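Local coordinates for protein MFP2B (Ascaris suum, PDB 2BJR) that probably enhances polymerization of the major sperm protein (MSP) that drives the amoeboid motility of nematode sperm, and carries a bound zinc ion, at residues Gly90-Arg101 against Leu157-Lys168. Residues are numbered along the deposited sequence; the frame is centred on the assembly and turned at random.
Sequences GYWYNWIKYSDR and LANMLIIARELK
Glu166 meets Trp92 and Asn94 across antiparallel strands 92-97 and 161-166, a worked example of one acidic side chain serving both an apolar and a polar neighbour. Its CB sits over one face of the Trp92 indole, 3.5 Å from the centroid of the five-membered ring, a CH-pi contact. CG continues over the six-membered ring of the same indole, 3.6 Å from Trp92 CZ2, and touches Asn94 CB. A bend at chi2 (-88°) swings the carboxylate round: CD still lies by the indole, 4.0 Å from Trp92 CZ2, while OE2 accepts a nearly straight bond of 2.8 Å from Asn94 ND2. OE2 lies near the amide plane of Asn94, but ND2 meets it on the anti side, tilted 29° out of the carboxylate plane. OE2 also salt-bridges Lys104.

On the sheet's other face Ile163 CG1 stands 3.5 Å above the six-membered ring of Trp95, while its CG2 reaches Tyr93 CD2. Arg165 points NH1 at the centre of the Tyr91 ring in a cation-pi contact (CZ 4.2 Å from the centroid), the two planes 38° apart; Asp9 and Glu110 salt-bridge it.

Backbone bonds pair Trp92 with Glu166, Asn94 with Ala164 and Ile96 with Ile162; strand 110-111 lies beyond 161-166, so 92-97 is an outer strand of this sheet. Trp92 also packs beside His86, a zinc ligand. With amide and ammonium donors sharing OE2, Glu166 is probably kept ionised despite its burial.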
ATOM      1  N   GLY A  90      -7.071   2.056 -22.569  1.00 28.86           N
ATOM      2  CA  GLY A  90      -6.286   2.858 -23.500  1.00 27.21           C
ATOM      3  C   GLY A  90      -5.099   3.585 -22.895  1.00 25.96           C
ATOM      4  O   GLY A  90      -4.382   4.303 -23.587  1.00 26.70           O
ATOM      5  N   TYR A  91      -4.859   3.370 -21.597  1.00 25.02           N
ATOM      6  CA  TYR A  91      -3.737   4.026 -20.921  1.00 24.36           C
ATOM      7  C   TYR A  91      -3.296   3.213 -19.720  1.00 22.66           C
ATOM      8  O   TYR A  91      -4.023   2.348 -19.208  1.00 24.05           O
ATOM      9  CB  TYR A  91      -4.117   5.466 -20.446  1.00 24.74           C
ATOM     10  CG  TYR A  91      -5.180   5.504 -19.404  1.00 25.24           C
ATOM     11  CD1 TYR A  91      -4.871   5.574 -18.039  1.00 24.65           C
ATOM     12  CD2 TYR A  91      -6.513   5.499 -19.750  1.00 25.21           C
ATOM     13  CE1 TYR A  91      -5.872   5.578 -17.079  1.00 23.92           C
ATOM     14  CE2 TYR A  91      -7.512   5.526 -18.781  1.00 26.77           C
ATOM     15  CZ  TYR A  91      -7.187   5.557 -17.451  1.00 22.45           C
ATOM     16  OH  TYR A  91      -8.184   5.542 -16.514  1.00 25.01           O
ATOM     17  N   TRP A  92      -2.090   3.503 -19.282  1.00 22.84           N
ATOM     18  CA  TRP A  92      -1.601   3.079 -17.953  1.00 22.25           C
ATOM     19  C   TRP A  92      -0.800   4.237 -17.368  1.00 21.32           C
ATOM     20  O   TRP A  92      -0.347   5.133 -18.085  1.00 20.83           O
ATOM     21  CB  TRP A  92      -0.711   1.815 -18.024  1.00 22.15           C
ATOM     22  CG  TRP A  92       0.453   1.868 -19.011  1.00 22.90           C
ATOM     23  CD1 TRP A  92       0.393   1.661 -20.377  1.00 25.27           C
ATOM     24  CD2 TRP A  92       1.839   2.047 -18.713  1.00 24.75           C
ATOM     25  NE1 TRP A  92       1.640   1.758 -20.928  1.00 25.18           N
ATOM     26  CE2 TRP A  92       2.553   1.981 -19.939  1.00 26.06           C
ATOM     27  CE3 TRP A  92       2.558   2.279 -17.545  1.00 27.38           C
ATOM     28  CZ2 TRP A  92       3.934   2.149 -20.016  1.00 27.60           C
ATOM     29  CZ3 TRP A  92       3.938   2.416 -17.624  1.00 27.94           C
ATOM     30  CH2 TRP A  92       4.605   2.362 -18.852  1.00 28.59           C
ATOM     31  N   TYR A  93      -0.695   4.251 -16.043  1.00 20.94           N
ATOM     32  CA  TYR A  93      -0.029   5.346 -15.339  1.00 20.15           C
ATOM     33  C   TYR A  93       1.440   5.043 -15.093  1.00 20.90           C
ATOM     34  O   TYR A  93       1.822   3.919 -14.714  1.00 18.30           O
ATOM     35  CB  TYR A  93      -0.736   5.605 -14.023  1.00 19.21           C
ATOM     36  CG  TYR A  93      -2.119   6.209 -14.147  1.00 19.67           C
ATOM     37  CD1 TYR A  93      -3.159   5.785 -13.322  1.00 21.04           C
ATOM     38  CD2 TYR A  93      -2.382   7.253 -15.038  1.00 20.75           C
ATOM     39  CE1 TYR A  93      -4.404   6.359 -13.387  1.00 19.90           C
ATOM     40  CE2 TYR A  93      -3.648   7.833 -15.090  1.00 19.12           C
ATOM     41  CZ  TYR A  93      -4.634   7.383 -14.277  1.00 18.76           C
ATOM     42  OH  TYR A  93      -5.898   7.944 -14.339  1.00 20.00           O
ATOM     43  N   ASN A  94       2.264   6.025 -15.378  1.00 20.90           N
ATOM     44  CA  ASN A  94       3.702   5.938 -15.184  1.00 21.70           C
ATOM     45  C   ASN A  94       4.164   7.166 -14.413  1.00 21.95           C
ATOM     46  O   ASN A  94       3.891   8.293 -14.824  1.00 21.82           O
ATOM     47  CB  ASN A  94       4.384   5.878 -16.549  1.00 23.11           C
ATOM     48  CG  ASN A  94       5.856   5.521 -16.469  1.00 25.91           C
ATOM     49  OD1 ASN A  94       6.346   5.045 -15.446  1.00 27.42           O
ATOM     50  ND2 ASN A  94       6.571   5.758 -17.554  1.00 24.13           N
ATOM     51  N   TRP A  95       4.869   6.970 -13.305  1.00 20.41           N
ATOM     52  CA  TRP A  95       5.348   8.108 -12.516  1.00 20.59           C
ATOM     53  C   TRP A  95       6.665   8.580 -13.061  1.00 20.82           C
ATOM     54  O   TRP A  95       7.595   7.804 -13.159  1.00 22.24           O
ATOM     55  CB  TRP A  95       5.499   7.728 -11.029  1.00 20.04           C
ATOM     56  CG  TRP A  95       4.248   7.438 -10.292  1.00 20.19           C
ATOM     57  CD1 TRP A  95       3.556   6.293 -10.280  1.00 19.93           C
ATOM     58  CD2 TRP A  95       3.527   8.345  -9.415  1.00 18.01           C
ATOM     59  NE1 TRP A  95       2.434   6.410  -9.493  1.00 20.74           N
ATOM     60  CE2 TRP A  95       2.408   7.647  -8.925  1.00 19.11           C
ATOM     61  CE3 TRP A  95       3.705   9.671  -9.040  1.00 18.39           C
ATOM     62  CZ2 TRP A  95       1.491   8.212  -8.047  1.00 19.30           C
ATOM     63  CZ3 TRP A  95       2.818  10.233  -8.153  1.00 18.14           C
ATOM     64  CH2 TRP A  95       1.715   9.510  -7.671  1.00 18.65           C
ATOM     65  N   ILE A  96       6.778   9.855 -13.425  1.00 19.77           N
ATOM     66  CA  ILE A  96       8.000  10.411 -13.971  1.00 21.04           C
ATOM     67  C   ILE A  96       8.505  11.561 -13.130  1.00 22.42           C
ATOM     68  O   ILE A  96       7.744  12.166 -12.381  1.00 20.74           O
ATOM     69  CB  ILE A  96       7.783  10.911 -15.420  1.00 21.33           C
ATOM     70  CG1 ILE A  96       6.809  12.127 -15.428  1.00 21.93           C
ATOM     71  CG2 ILE A  96       7.261   9.806 -16.242  1.00 21.62           C
ATOM     72  CD1 ILE A  96       6.710  12.802 -16.776  1.00 25.98           C
ATOM     73  N   LYS A  97       9.773  11.919 -13.309  1.00 22.86           N
ATOM     74  CA  LYS A  97      10.309  13.097 -12.662  1.00 23.79           C
ATOM     75  C   LYS A  97       9.678  14.323 -13.287  1.00 23.73           C
ATOM     76  O   LYS A  97       9.487  14.396 -14.501  1.00 23.26           O
ATOM     77  CB  LYS A  97      11.819  13.204 -12.828  1.00 25.29           C
ATOM     78  CG  LYS A  97      12.609  12.169 -12.022  1.00 29.16           C
ATOM     79  CD  LYS A  97      14.103  12.519 -12.072  1.00 34.97           C
ATOM     80  CE  LYS A  97      14.982  11.327 -12.360  1.00 39.13           C
ATOM     81  NZ  LYS A  97      16.371  11.777 -12.761  1.00 42.36           N
ATOM     82  N   TYR A  98       9.399  15.300 -12.443  1.00 23.70           N
ATOM     83  CA  TYR A  98       8.774  16.527 -12.878  1.00 24.23           C
ATOM     84  C   TYR A  98       9.659  17.169 -13.973  1.00 25.75           C
ATOM     85  O   TYR A  98       9.146  17.696 -14.955  1.00 25.13           O
ATOM     86  CB  TYR A  98       8.641  17.427 -11.669  1.00 23.87           C
ATOM     87  CG  TYR A  98       8.051  18.758 -11.946  1.00 23.81           C
ATOM     88  CD1 TYR A  98       6.673  18.897 -12.155  1.00 26.14           C
ATOM     89  CD2 TYR A  98       8.849  19.882 -12.024  1.00 24.14           C
ATOM     90  CE1 TYR A  98       6.120  20.154 -12.429  1.00 25.56           C
ATOM     91  CE2 TYR A  98       8.310  21.142 -12.279  1.00 24.59           C
ATOM     92  CZ  TYR A  98       6.951  21.276 -12.485  1.00 26.33           C
ATOM     93  OH  TYR A  98       6.402  22.545 -12.697  1.00 27.14           O
ATOM     94  N   SER A  99      10.976  17.052 -13.838  1.00 26.97           N
ATOM     95  CA  SER A  99      11.879  17.660 -14.813  1.00 28.69           C
ATOM     96  C   SER A  99      11.781  17.004 -16.186  1.00 29.51           C
ATOM     97  O   SER A  99      12.169  17.624 -17.171  1.00 31.21           O
ATOM     98  CB  SER A  99      13.334  17.644 -14.318  1.00 28.37           C
ATOM     99  OG  SER A  99      13.778  16.308 -14.122  1.00 29.55           O
ATOM    100  N   ASP A 100      11.250  15.784 -16.253  1.00 29.06           N
ATOM    101  CA  ASP A 100      11.145  15.026 -17.508  1.00 30.02           C
ATOM    102  C   ASP A 100       9.821  15.193 -18.229  1.00 29.22           C
ATOM    103  O   ASP A 100       9.579  14.483 -19.234  1.00 30.40           O
ATOM    104  CB  ASP A 100      11.376  13.526 -17.247  1.00 29.98           C
ATOM    105  CG  ASP A 100      12.832  13.199 -16.956  1.00 33.48           C
ATOM    106  OD1 ASP A 100      13.708  13.997 -17.395  1.00 33.60           O
ATOM    107  OD2 ASP A 100      13.172  12.173 -16.285  1.00 35.20           O
ATOM    108  N   ARG A 101       8.948  16.088 -17.758  1.00 28.38           N
ATOM    109  CA  ARG A 101       7.582  16.133 -18.286  1.00 27.93           C
ATOM    110  C   ARG A 101       7.544  16.553 -19.768  1.00 28.13           C
ATOM    111  O   ARG A 101       6.759  16.004 -20.540  1.00 27.13           O
ATOM    112  CB  ARG A 101       6.686  17.036 -17.434  1.00 27.99           C
ATOM    113  CG  ARG A 101       7.112  18.504 -17.343  1.00 29.07           C
ATOM    114  CD  ARG A 101       6.434  19.248 -16.163  1.00 30.30           C
ATOM    115  NE  ARG A 101       6.715  20.680 -16.146  1.00 32.80           N
ATOM    116  CZ  ARG A 101       7.890  21.240 -15.832  1.00 34.71           C
ATOM    117  NH1 ARG A 101       8.948  20.517 -15.520  1.00 34.20           N
ATOM    118  NH2 ARG A 101       8.008  22.555 -15.842  1.00 38.45           N
ATOM    119  N   LEU A 157      11.486  21.262  -7.160  1.00 20.71           N
ATOM    120  CA  LEU A 157      10.516  20.352  -7.778  1.00 21.09           C
ATOM    121  C   LEU A 157      11.117  19.268  -8.685  1.00 21.09           C
ATOM    122  O   LEU A 157      10.451  18.311  -9.006  1.00 20.95           O
ATOM    123  CB  LEU A 157       9.522  21.166  -8.632  1.00 21.60           C
ATOM    124  CG  LEU A 157       8.819  22.276  -7.854  1.00 21.68           C
ATOM    125  CD1 LEU A 157       7.755  22.870  -8.770  1.00 21.57           C
ATOM    126  CD2 LEU A 157       8.181  21.742  -6.568  1.00 21.67           C
ATOM    127  N   ALA A 158      12.373  19.438  -9.120  1.00 21.23           N
ATOM    128  CA  ALA A 158      12.922  18.693 -10.268  1.00 22.28           C
ATOM    129  C   ALA A 158      12.788  17.177 -10.212  1.00 22.21           C
ATOM    130  O   ALA A 158      12.444  16.518 -11.201  1.00 22.75           O
ATOM    131  CB  ALA A 158      14.408  19.084 -10.470  1.00 23.44           C
ATOM    132  N   ASN A 159      13.051  16.627  -9.042  1.00 22.17           N
ATOM    133  CA  ASN A 159      13.044  15.174  -8.838  1.00 22.67           C
ATOM    134  C   ASN A 159      11.762  14.661  -8.190  1.00 21.75           C
ATOM    135  O   ASN A 159      11.629  13.461  -7.941  1.00 21.97           O
ATOM    136  CB  ASN A 159      14.215  14.765  -7.961  1.00 23.92           C
ATOM    137  CG  ASN A 159      15.571  15.219  -8.513  1.00 26.57           C
ATOM    138  OD1 ASN A 159      16.448  15.651  -7.738  1.00 35.69           O
ATOM    139  ND2 ASN A 159      15.733  15.156  -9.817  1.00 30.48           N
HETATM  140  N   MSE A 160      10.814  15.542  -7.907  1.00 20.32           N
HETATM  141  CA  MSE A 160       9.495  15.084  -7.444  1.00 19.36           C
HETATM  142  C   MSE A 160       8.811  14.360  -8.600  1.00 19.69           C
HETATM  143  O   MSE A 160       9.158  14.558  -9.766  1.00 20.23           O
HETATM  144  CB  MSE A 160       8.662  16.285  -6.957  1.00 19.14           C
HETATM  145  CG  MSE A 160       9.301  16.963  -5.817  1.00 18.71           C
HETATM  146 SE   MSE A 160       8.087  18.195  -4.959  1.00 25.04          SE
HETATM  147  CE  MSE A 160       9.363  19.083  -3.758  1.00 19.03           C
ATOM    148  N   LEU A 161       7.842  13.519  -8.287  1.00 19.00           N
ATOM    149  CA  LEU A 161       7.221  12.645  -9.263  1.00 18.60           C
ATOM    150  C   LEU A 161       5.777  13.087  -9.556  1.00 18.26           C
ATOM    151  O   LEU A 161       5.029  13.400  -8.655  1.00 17.17           O
ATOM    152  CB  LEU A 161       7.229  11.215  -8.746  1.00 19.35           C
ATOM    153  CG  LEU A 161       8.574  10.666  -8.279  1.00 19.51           C
ATOM    154  CD1 LEU A 161       8.372   9.240  -7.780  1.00 22.62           C
ATOM    155  CD2 LEU A 161       9.544  10.713  -9.412  1.00 21.95           C
ATOM    156  N   ILE A 162       5.402  13.035 -10.829  1.00 19.04           N
ATOM    157  CA  ILE A 162       4.039  13.277 -11.318  1.00 18.04           C
ATOM    158  C   ILE A 162       3.613  12.102 -12.181  1.00 18.66           C
ATOM    159  O   ILE A 162       4.470  11.286 -12.595  1.00 18.82           O
ATOM    160  CB  ILE A 162       3.971  14.608 -12.089  1.00 17.99           C
ATOM    161  CG1 ILE A 162       4.871  14.593 -13.334  1.00 19.94           C
ATOM    162  CG2 ILE A 162       4.413  15.704 -11.185  1.00 17.99           C
ATOM    163  CD1 ILE A 162       4.664  15.756 -14.332  1.00 19.90           C
ATOM    164  N   ILE A 163       2.303  11.962 -12.378  1.00 18.61           N
ATOM    165  CA  ILE A 163       1.739  10.852 -13.152  1.00 18.43           C
ATOM    166  C   ILE A 163       1.584  11.209 -14.634  1.00 20.50           C
ATOM    167  O   ILE A 163       0.949  12.236 -14.974  1.00 17.30           O
ATOM    168  CB  ILE A 163       0.387  10.439 -12.587  1.00 19.59           C
ATOM    169  CG1 ILE A 163       0.539   9.905 -11.158  1.00 23.31           C
ATOM    170  CG2 ILE A 163      -0.268   9.415 -13.451  1.00 19.16           C
ATOM    171  CD1 ILE A 163      -0.781   9.790 -10.405  1.00 25.24           C
ATOM    172  N   ALA A 164       2.132  10.350 -15.500  1.00 20.06           N
ATOM    173  CA  ALA A 164       1.865  10.401 -16.955  1.00 21.30           C
ATOM    174  C   ALA A 164       0.925   9.273 -17.338  1.00 21.71           C
ATOM    175  O   ALA A 164       1.014   8.147 -16.820  1.00 21.00           O
ATOM    176  CB  ALA A 164       3.185  10.278 -17.740  1.00 21.25           C
ATOM    177  N   ARG A 165      -0.027   9.572 -18.216  1.00 22.03           N
ATOM    178  CA  ARG A 165      -0.792   8.567 -18.913  1.00 23.61           C
ATOM    179  C   ARG A 165      -0.001   8.116 -20.148  1.00 24.50           C
ATOM    180  O   ARG A 165       0.341   8.935 -21.019  1.00 23.46           O
ATOM    181  CB  ARG A 165      -2.165   9.130 -19.353  1.00 24.08           C
ATOM    182  CG  ARG A 165      -3.108   9.538 -18.254  1.00 24.02           C
ATOM    183  CD  ARG A 165      -4.121  10.636 -18.667  1.00 22.47           C
ATOM    184  NE  ARG A 165      -4.868  10.270 -19.886  1.00 22.78           N
ATOM    185  CZ  ARG A 165      -5.910   9.483 -19.942  1.00 23.79           C
ATOM    186  NH1 ARG A 165      -6.427   8.932 -18.855  1.00 25.33           N
ATOM    187  NH2 ARG A 165      -6.476   9.221 -21.139  1.00 29.11           N
ATOM    188  N   GLU A 166       0.286   6.819 -20.210  1.00 25.64           N
ATOM    189  CA  GLU A 166       0.991   6.221 -21.329  1.00 27.32           C
ATOM    190  C   GLU A 166      -0.064   5.618 -22.227  1.00 28.28           C
ATOM    191  O   GLU A 166      -0.830   4.750 -21.810  1.00 26.71           O
ATOM    192  CB  GLU A 166       1.939   5.123 -20.843  1.00 27.08           C
ATOM    193  CG  GLU A 166       3.006   5.611 -19.910  1.00 29.43           C
ATOM    194  CD  GLU A 166       4.262   6.112 -20.583  1.00 32.71           C
ATOM    195  OE1 GLU A 166       4.350   6.103 -21.831  1.00 35.82           O
ATOM    196  OE2 GLU A 166       5.166   6.536 -19.847  1.00 31.08           O
ATOM    197  N   LEU A 167      -0.076   6.071 -23.474  1.00 30.33           N
ATOM    198  CA  LEU A 167      -1.131   5.748 -24.419  1.00 32.67           C
ATOM    199  C   LEU A 167      -0.760   4.595 -25.364  1.00 34.23           C
ATOM    200  O   LEU A 167      -1.626   4.106 -26.096  1.00 34.74           O
ATOM    201  CB  LEU A 167      -1.502   7.003 -25.216  1.00 32.61           C
ATOM    202  CG  LEU A 167      -2.010   8.159 -24.336  1.00 34.13           C
ATOM    203  CD1 LEU A 167      -2.532   9.332 -25.183  1.00 35.59           C
ATOM    204  CD2 LEU A 167      -3.083   7.655 -23.397  1.00 34.22           C
ATOM    205  N   LYS A 168       0.488   4.133 -25.305  1.00 35.37           N
ATOM    206  CA  LYS A 168       0.921   2.974 -26.113  1.00 36.99           C
ATOM    207  C   LYS A 168       1.482   1.824 -25.261  1.00 36.40           C
ATOM    208  O   LYS A 168       2.204   2.031 -24.273  1.00 36.55           O
ATOM    209  CB  LYS A 168       1.913   3.382 -27.222  1.00 37.97           C
ATOM    210  CG  LYS A 168       3.131   4.201 -26.777  1.00 43.07           C
ATOM    211  CD  LYS A 168       3.648   5.176 -27.863  1.00 48.31           C
ATOM    212  CE  LYS A 168       4.486   6.335 -27.225  1.00 51.63           C
ATOM    213  NZ  LYS A 168       5.772   6.687 -27.968  1.00 52.91           N
TER
HETATM  214  O   HOH W   1      -4.507   4.606 -26.250  1.00 35.47           O